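Local coordinates for protein putative decarboxylase involved in desferrioxamine biosynthesis (Erwinia amylovora, PDB 5O5C) that probably decarboxylates lysine, with pyridoxal 5'-phosphate as cofactor, in the biosynthesis of the siderophore desferrioxamine, at residues L120-M125 with T380-A385; D163-S168 with G339-R344; M295-A300 with D322-D327. All blocks are in the same frame, centred on the assembly; numbering follows the deposited sequence.

Contact 1: residues L120-M125 with T380-A385; sequences LAEQIM and TRRFDA. With PLP (pyridoxal-5'-phosphate), chain G.
Arg382 grips Glu122 end-on, each terminal nitrogen taking its own carboxylate oxygen: Arg382 NH2 donates to Glu122 OE1 at 2.6 Å and Arg382 NH1 to Glu122 OE2 at 2.8 Å. The carboxylate and guanidinium planes lie only 14° apart, and both oxygens use the syn lone pair, the geometry of a bidentate salt bridge. Arg382 NH1 also donates to Asp384 OD1, two residues further on, a weak, bent bond of 3.0 Å. Lys387 adds a second positive charge, bridging to both Glu122 OE2 and Asp384 OD1, which probably eases the closeness of the two acids. The remaining Asp384 oxygen, OD2, is taken by Ser337, and Arg382 NE by the carbonyl of Val336 of the second subunit.

Helix 116-128 is joined in this way to the loop preceding helix 385-394, at the dimer interface of a fold type I PLP enzyme. At the start of that loop Thr380 holds the phosphate of a cofactor also hydrogen-bonded by Thr171, Thr273 and His329 of the second subunit; Thr380 OG1 donates to PLP O3P over 2.7 Å and Thr380 N over 3.2 Å.

Met125 supplies the apolar cover. Its chain bends at chi3 (54°), laying Met125 CE over one face of the guanidinium, 3.4 Å from Arg382 NH2. Met125 SD rests 3.3 Å from Phe383 O, in the inverse gamma turn centred on Phe383.

Contact 2: residues D163-S168 with G339-R344; sequences DGIFTS and GAFFVR
Ile165 and Phe341 face each other as a hydrogen-bonded antiparallel pair, Ile165 N donating to Phe341 O at 3.0 Å and Phe341 N returning a bond to Ile165 O at 2.9 Å. The ladder continues at Asp163 and Val343, where the bond from Val343 N to Asp163 O is short (2.8 Å) and nearly straight, its partner longer. Toward the other end Thr167 N donates to Gly339 O, and a water accepts from Gly339 N and also lies 2.7 Å from Thr167 O. At the non-hydrogen-bonded pairs the strands come close, and CA-H...O contacts join Phe342 CA to Asp163 O and Phe166 CA to Gly339 O.

On the face of Gly164 and Phe342, the ring of Phe166 carries the methyl of Ala340 over its centre, Ala340 CB standing 4.2 Å from the centroid and 10° off the normal in a CH-pi contact; helix 140-156 covers this face. On the other, Ile165 CG2 comes to the edge of the Phe341 ring and lies 4.3 Å from Phe341 CB, while Thr167, Phe341 and Val343 pack against helix 170-189. Gly164 has no side chain, and Phe342 CD2 comes within 4.2 Å of Gly164 CA.

Asp163 OD1 accepts from Gly164 N above the carboxylate plane and also pairs with Lys375, and Thr167 OG1 bonds to Ser173.

Strand 163-167 is an edge strand of the seven-stranded mixed sheet, and its neighbour 339-343 runs antiparallel to the strands on both sides, the arrangement of the large domain of fold type I PLP enzymes.

Contact 3: residues M295-A300 with D322-D327; sequences MHVDAA and DSVTVD. With PLP (pyridoxal-5'-phosphate), chain H.
His296 and Ser323, Val297 and Val324, and Asp298 and Thr325 pair in parallel register, two neighbouring strands in the central sheet of the PLP-binding domain of a fold type I enzyme. Through this middle part the packing is tight. Val297 N donates to Ser323 O at 2.8 Å with an angle of 171°, and Val297 O accepts from Thr325 N. Val297 and Ala299 meet Val324 on one face, Ala299 CB lying 4.1 Å from Val324 CG1. The opposite face is polar yet buried, against helix 170-189. Here the His296 ring turns its edge to Ser323, with His296 ND1 and Ser323 OG 2.8 Å apart in a hydrogen bond whose donor is not fixed; Trp294 NE1 bonds to the same OG, and His296 NE2 to Asn174. Further along this face Thr325 OG1 lies 2.9 Å from Asp298 OD1.

The start of the pairing is partly exposed at Asp322 but firmly bonded. Met295 O accepts from both Asp322 N and Ser323 N, while Met295 N donates almost straight to Asp322 OD2 (2.8 Å, 176°), using the lone pair anti to the other oxygen. Only at the cofactor end does the ladder weaken, Asp327 N reaching Ala300 O by a weak bond of 3.3 Å.

The coenzyme lies at this end of the strands. Asp298, with CG anti to its own backbone N (chi1 -175°), extends from the strand to the pyridine nitrogen, a pairing that in this fold is taken to stabilise the protonated ring; Asn174 ND2 bonds to its OD2, and OD1 accepts from Ala300 N in an Asx turn. Ala300 CB packs against the pyridine ring. Asp327 OD2 is 2.6 Å from the PLP phosphate oxygen O2P. Asp298 OD2 stands 2.8 Å from PLP N1.

Overall arrangement
From the N terminus, helix 116-128 comes first, and contact 1 ties it to residues 380-385, closing the longest of the three loops. Within that span strand 163-167 begins a second loop, which contact 2 closes at strand 339-343; inside this, contact 3 joins residues 295-300 to 322-327 across the shortest gap. The three are thus nested, and none cross. Contacts 2 and 3 belong to one sheet, their strands 339-343 and 323-327 being neighbours, with Phe342 N probably hydrogen-bonded to Val324 O. Contact 1 lies beside the sheet edge, where Arg381 and Ala385 touch strand 163-167, and about 23 Å from contact 3 between centres. Contacts 1 and 3 reach different PLP molecules.

Contact 1: residues L120-M125 with T380-A385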
# COMPACT_ATOMS: atom_id res chain seq x y z
N LEU B 120 7.99 1.58 -17.65
CA LEU B 120 8.90 2.73 -17.73
C LEU B 120 8.98 3.43 -16.36
O LEU B 120 10.06 3.64 -15.84
CB LEU B 120 8.43 3.75 -18.79
CG LEU B 120 9.36 4.89 -19.17
CD1 LEU B 120 10.60 4.34 -19.87
CD2 LEU B 120 8.71 5.88 -20.09
N ALA B 121 7.82 3.71 -15.76
CA ALA B 121 7.75 4.38 -14.43
C ALA B 121 8.31 3.53 -13.27
O ALA B 121 9.03 4.02 -12.42
CB ALA B 121 6.31 4.76 -14.16
N GLU B 122 7.97 2.25 -13.22
CA GLU B 122 8.49 1.39 -12.18
C GLU B 122 10.03 1.31 -12.23
O GLU B 122 10.70 1.28 -11.19
CB GLU B 122 7.88 -0.02 -12.26
CG GLU B 122 6.44 -0.08 -11.80
CD GLU B 122 6.31 0.05 -10.28
OE1 GLU B 122 7.31 0.01 -9.50
OE2 GLU B 122 5.17 0.22 -9.85
N GLN B 123 10.58 1.28 -13.43
CA GLN B 123 12.04 1.21 -13.57
C GLN B 123 12.77 2.44 -12.95
O GLN B 123 13.81 2.32 -12.30
CB GLN B 123 12.43 1.07 -15.03
CG GLN B 123 13.96 0.96 -15.28
CD GLN B 123 14.30 0.84 -16.76
OE1 GLN B 123 13.39 0.86 -17.58
NE2 GLN B 123 15.63 0.77 -17.12
N ILE B 124 12.21 3.60 -13.22
CA ILE B 124 12.74 4.87 -12.71
C ILE B 124 12.54 4.93 -11.19
O ILE B 124 13.48 5.23 -10.44
CB ILE B 124 12.07 6.07 -13.39
CG1 ILE B 124 12.49 6.10 -14.87
CG2 ILE B 124 12.39 7.36 -12.66
CD1 ILE B 124 11.79 7.08 -15.77
N MET B 125 11.32 4.61 -10.78
CA MET B 125 10.91 4.53 -9.40
C MET B 125 11.77 3.62 -8.50
O MET B 125 12.01 3.95 -7.33
CB MET B 125 9.47 4.03 -9.30
CG MET B 125 8.41 5.01 -9.80
SD MET B 125 6.78 4.23 -9.94
CE MET B 125 6.58 3.57 -8.30
N THR B 380 5.09 6.64 4.88
CA THR B 380 5.91 6.36 3.76
C THR B 380 5.11 5.80 2.57
O THR B 380 4.40 4.81 2.72
CB THR B 380 6.98 5.33 4.15
OG1 THR B 380 7.80 5.94 5.09
CG2 THR B 380 7.81 4.92 2.99
N ARG B 381 5.25 6.42 1.42
CA ARG B 381 4.45 6.06 0.28
C ARG B 381 5.22 6.23 -1.02
O ARG B 381 5.85 7.23 -1.22
CB ARG B 381 3.17 6.86 0.27
CG ARG B 381 2.10 6.31 -0.64
CD ARG B 381 0.84 7.17 -0.52
NE ARG B 381 0.84 8.31 -1.45
CZ ARG B 381 0.87 9.59 -1.11
NH1 ARG B 381 0.97 9.99 0.16
NH2 ARG B 381 0.85 10.50 -2.07
N ARG B 382 5.12 5.25 -1.89
CA ARG B 382 5.86 5.18 -3.13
C ARG B 382 5.18 6.00 -4.22
O ARG B 382 4.02 6.34 -4.14
CB ARG B 382 6.06 3.70 -3.52
CG ARG B 382 4.86 3.00 -4.15
CD ARG B 382 5.05 1.51 -4.27
NE ARG B 382 6.15 1.17 -5.11
CZ ARG B 382 6.12 0.75 -6.39
NH1 ARG B 382 4.99 0.57 -7.06
NH2 ARG B 382 7.28 0.50 -6.99
N PHE B 383 5.94 6.38 -5.21
CA PHE B 383 5.51 7.35 -6.25
C PHE B 383 4.66 6.68 -7.35
O PHE B 383 5.00 6.66 -8.54
CB PHE B 383 6.76 7.98 -6.80
CG PHE B 383 6.56 9.13 -7.76
CD1 PHE B 383 5.36 9.80 -7.92
CD2 PHE B 383 7.66 9.53 -8.51
CE1 PHE B 383 5.25 10.84 -8.84
CE2 PHE B 383 7.55 10.57 -9.42
CZ PHE B 383 6.34 11.22 -9.58
N ASP B 384 3.52 6.15 -6.93
CA ASP B 384 2.64 5.40 -7.84
C ASP B 384 2.11 6.27 -8.97
O ASP B 384 1.89 5.83 -10.12
CB ASP B 384 1.54 4.74 -7.05
CG ASP B 384 1.93 3.36 -6.51
OD1 ASP B 384 2.84 2.70 -7.12
OD2 ASP B 384 1.34 2.93 -5.47
N ALA B 385 1.93 7.54 -8.66
CA ALA B 385 1.49 8.50 -9.65
C ALA B 385 2.38 8.60 -10.88
O ALA B 385 1.87 8.94 -11.96
CB ALA B 385 1.30 9.88 -9.02
N1 PLP G . 7.13 3.29 13.47
C2 PLP G . 8.39 3.80 13.49
C2A PLP G . 9.29 3.61 14.67
C3 PLP G . 8.91 4.52 12.32
O3 PLP G . 10.18 5.03 12.37
C4 PLP G . 8.01 4.69 11.16
C4A PLP G . 8.46 5.40 9.93
C5 PLP G . 6.64 4.10 11.26
C6 PLP G . 6.28 3.41 12.43
C5A PLP G . 5.67 4.21 10.10
O4P PLP G . 6.13 3.41 9.01
P PLP G . 5.90 3.86 7.47
O1P PLP G . 6.67 2.78 6.72
O2P PLP G . 4.40 3.77 7.32
O3P PLP G . 6.50 5.22 7.33

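Contact 2: residues D163-S168 with G339-R344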
# COMPACT_ATOMS: atom_id res chain seq x y z
N ASP B 163 -10.27 17.44 -4.03
CA ASP B 163 -8.89 16.93 -3.96
C ASP B 163 -8.84 15.41 -3.82
O ASP B 163 -9.89 14.74 -3.66
CB ASP B 163 -8.21 17.57 -2.76
CG ASP B 163 -6.68 17.59 -2.85
OD1 ASP B 163 -6.05 17.02 -3.76
OD2 ASP B 163 -6.09 18.20 -1.96
N GLY B 164 -7.64 14.85 -3.86
CA GLY B 164 -7.49 13.40 -3.60
C GLY B 164 -6.09 12.95 -3.29
O GLY B 164 -5.19 13.76 -3.17
N ILE B 165 -5.91 11.65 -3.19
CA ILE B 165 -4.65 11.10 -2.77
C ILE B 165 -4.48 9.69 -3.37
O ILE B 165 -5.44 9.00 -3.63
CB ILE B 165 -4.59 11.11 -1.24
CG1 ILE B 165 -3.33 10.48 -0.72
CG2 ILE B 165 -5.79 10.42 -0.63
CD1 ILE B 165 -2.14 11.37 -0.82
N PHE B 166 -3.24 9.29 -3.61
CA PHE B 166 -2.99 7.95 -4.03
C PHE B 166 -2.88 7.07 -2.76
O PHE B 166 -2.20 7.42 -1.78
CB PHE B 166 -1.77 7.87 -4.90
CG PHE B 166 -2.02 8.13 -6.37
CD1 PHE B 166 -2.06 9.42 -6.87
CD2 PHE B 166 -2.13 7.06 -7.27
CE1 PHE B 166 -2.30 9.66 -8.23
CE2 PHE B 166 -2.35 7.28 -8.63
CZ PHE B 166 -2.42 8.58 -9.11
N THR B 167 -3.50 5.91 -2.83
CA THR B 167 -3.48 4.89 -1.79
C THR B 167 -3.02 3.58 -2.33
O THR B 167 -2.77 3.48 -3.51
CB THR B 167 -4.89 4.61 -1.35
OG1 THR B 167 -5.58 4.08 -2.47
CG2 THR B 167 -5.56 5.88 -0.90
N SER B 168 -3.02 2.52 -1.50
CA SER B 168 -2.55 1.22 -1.92
C SER B 168 -3.46 0.61 -2.91
O SER B 168 -3.06 -0.28 -3.67
CB SER B 168 -2.37 0.26 -0.76
OG SER B 168 -3.45 0.10 0.10
N GLY B 339 -3.82 3.40 -7.46
CA GLY B 339 -5.16 3.69 -7.14
C GLY B 339 -5.20 4.88 -6.25
O GLY B 339 -4.20 5.26 -5.66
N ALA B 340 -6.36 5.49 -6.24
CA ALA B 340 -6.56 6.78 -5.60
C ALA B 340 -7.96 6.99 -5.11
O ALA B 340 -8.93 6.34 -5.59
CB ALA B 340 -6.17 7.89 -6.57
N PHE B 341 -8.04 7.89 -4.12
CA PHE B 341 -9.27 8.28 -3.41
C PHE B 341 -9.54 9.77 -3.59
O PHE B 341 -8.65 10.58 -3.42
CB PHE B 341 -9.09 7.98 -1.93
CG PHE B 341 -10.21 8.43 -1.10
CD1 PHE B 341 -11.43 7.83 -1.21
CD2 PHE B 341 -10.08 9.54 -0.27
CE1 PHE B 341 -12.51 8.26 -0.50
CE2 PHE B 341 -11.16 9.97 0.49
CZ PHE B 341 -12.38 9.34 0.35
N PHE B 342 -10.78 10.14 -3.91
CA PHE B 342 -11.14 11.50 -4.21
C PHE B 342 -12.26 11.99 -3.33
O PHE B 342 -13.18 11.25 -3.10
CB PHE B 342 -11.55 11.63 -5.65
CG PHE B 342 -10.45 11.32 -6.59
CD1 PHE B 342 -10.20 10.02 -6.94
CD2 PHE B 342 -9.61 12.32 -7.04
CE1 PHE B 342 -9.16 9.71 -7.74
CE2 PHE B 342 -8.54 12.00 -7.82
CZ PHE B 342 -8.31 10.70 -8.17
N VAL B 343 -12.16 13.26 -2.89
CA VAL B 343 -13.23 13.94 -2.14
C VAL B 343 -13.81 15.20 -2.85
O VAL B 343 -13.11 15.90 -3.55
CB VAL B 343 -12.77 14.33 -0.75
CG1 VAL B 343 -12.61 13.09 0.12
CG2 VAL B 343 -11.50 15.18 -0.77
N ARG B 344 -15.08 15.48 -2.64
CA ARG B 344 -15.72 16.65 -3.21
C ARG B 344 -15.15 17.92 -2.54
O ARG B 344 -14.89 18.89 -3.20
CB ARG B 344 -17.22 16.55 -2.98
CG ARG B 344 -18.02 17.64 -3.62
CD ARG B 344 -19.53 17.44 -3.48
NE ARG B 344 -20.10 18.31 -4.48
CZ ARG B 344 -20.73 17.95 -5.58
NH1 ARG B 344 -20.92 16.68 -5.87
NH2 ARG B 344 -21.16 18.86 -6.43
O HOH W 1 -1.28 3.68 -5.78

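Contact 3: residues M295-A300 with D322-D327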
# COMPACT_ATOMS: atom_id res chain seq x y z
N MET B 295 -22.55 10.60 -0.06
CA MET B 295 -22.51 9.73 -1.23
C MET B 295 -21.09 9.37 -1.59
O MET B 295 -20.24 10.22 -1.94
CB MET B 295 -23.20 10.34 -2.43
CG MET B 295 -23.63 9.31 -3.47
SD MET B 295 -24.02 10.09 -5.04
CE MET B 295 -24.27 8.67 -6.09
N HIS B 296 -20.82 8.08 -1.51
CA HIS B 296 -19.56 7.58 -1.96
C HIS B 296 -19.76 6.77 -3.23
O HIS B 296 -20.60 5.86 -3.28
CB HIS B 296 -18.92 6.74 -0.88
CG HIS B 296 -17.73 5.99 -1.35
ND1 HIS B 296 -16.64 6.64 -1.88
CD2 HIS B 296 -17.48 4.67 -1.43
CE1 HIS B 296 -15.73 5.75 -2.17
NE2 HIS B 296 -16.22 4.54 -1.96
N VAL B 297 -19.03 7.12 -4.28
CA VAL B 297 -19.06 6.30 -5.49
C VAL B 297 -17.86 5.37 -5.51
O VAL B 297 -16.73 5.85 -5.50
CB VAL B 297 -19.16 7.18 -6.75
CG1 VAL B 297 -18.91 6.39 -8.01
CG2 VAL B 297 -20.53 7.77 -6.79
N ASP B 298 -18.10 4.06 -5.45
CA ASP B 298 -17.02 3.07 -5.63
C ASP B 298 -16.87 2.80 -7.11
O ASP B 298 -17.66 2.08 -7.70
CB ASP B 298 -17.27 1.83 -4.80
CG ASP B 298 -16.15 0.82 -4.86
OD1 ASP B 298 -15.21 0.94 -5.67
OD2 ASP B 298 -16.21 -0.14 -4.12
N ALA B 299 -15.82 3.37 -7.69
CA ALA B 299 -15.58 3.26 -9.13
C ALA B 299 -14.33 2.44 -9.48
O ALA B 299 -13.67 2.65 -10.48
CB ALA B 299 -15.51 4.64 -9.72
N ALA B 300 -14.00 1.48 -8.64
CA ALA B 300 -12.69 0.90 -8.70
C ALA B 300 -12.50 0.27 -10.07
O ALA B 300 -11.43 0.41 -10.70
CB ALA B 300 -12.51 -0.12 -7.58
N ASP B 322 -19.84 12.67 -2.87
CA ASP B 322 -19.02 13.32 -1.84
C ASP B 322 -17.59 12.76 -1.88
O ASP B 322 -16.61 13.55 -1.69
CB ASP B 322 -19.67 13.17 -0.47
CG ASP B 322 -20.96 13.92 -0.41
OD1 ASP B 322 -20.87 15.13 -0.50
OD2 ASP B 322 -22.04 13.29 -0.35
N SER B 323 -17.48 11.44 -2.14
CA SER B 323 -16.19 10.76 -2.50
C SER B 323 -16.25 9.76 -3.62
O SER B 323 -17.32 9.26 -3.96
CB SER B 323 -15.61 10.00 -1.32
OG SER B 323 -16.59 9.15 -0.74
N VAL B 324 -15.07 9.44 -4.16
CA VAL B 324 -14.93 8.54 -5.28
C VAL B 324 -13.66 7.71 -5.11
O VAL B 324 -12.55 8.28 -4.82
CB VAL B 324 -14.86 9.23 -6.68
CG1 VAL B 324 -14.89 8.18 -7.79
CG2 VAL B 324 -15.97 10.21 -6.92
N THR B 325 -13.80 6.41 -5.28
CA THR B 325 -12.64 5.54 -5.35
C THR B 325 -12.40 5.08 -6.79
O THR B 325 -13.31 4.68 -7.49
CB THR B 325 -12.76 4.28 -4.48
OG1 THR B 325 -13.79 3.44 -5.02
CG2 THR B 325 -13.07 4.58 -3.19
N VAL B 326 -11.13 5.06 -7.15
CA VAL B 326 -10.69 4.81 -8.52
C VAL B 326 -9.50 3.84 -8.52
O VAL B 326 -8.53 4.13 -7.81
CB VAL B 326 -10.21 6.15 -9.11
CG1 VAL B 326 -9.51 5.95 -10.43
CG2 VAL B 326 -11.37 7.10 -9.27
N ASP B 327 -9.51 2.76 -9.34
CA ASP B 327 -8.34 1.83 -9.47
C ASP B 327 -7.74 1.85 -10.85
O ASP B 327 -8.32 1.30 -11.77
CB ASP B 327 -8.62 0.36 -9.14
CG ASP B 327 -8.49 0.01 -7.69
OD1 ASP B 327 -8.18 0.82 -6.83
OD2 ASP B 327 -8.74 -1.16 -7.40
N1 PLP H . -14.25 -1.82 -5.13
C2 PLP H . -14.59 -2.51 -6.23
C2A PLP H . -15.81 -2.13 -7.02
C3 PLP H . -13.74 -3.62 -6.67
O3 PLP H . -14.04 -4.36 -7.78
C4 PLP H . -12.55 -3.89 -5.83
C4A PLP H . -11.65 -5.04 -6.12
C5 PLP H . -12.28 -3.07 -4.65
C6 PLP H . -13.18 -2.07 -4.34
C5A PLP H . -11.07 -3.36 -3.78
O4P PLP H . -9.97 -2.93 -4.59
P PLP H . -8.40 -3.19 -4.31
O1P PLP H . -8.20 -4.64 -4.59
O2P PLP H . -7.70 -2.35 -5.35
O3P PLP H . -8.05 -2.81 -2.91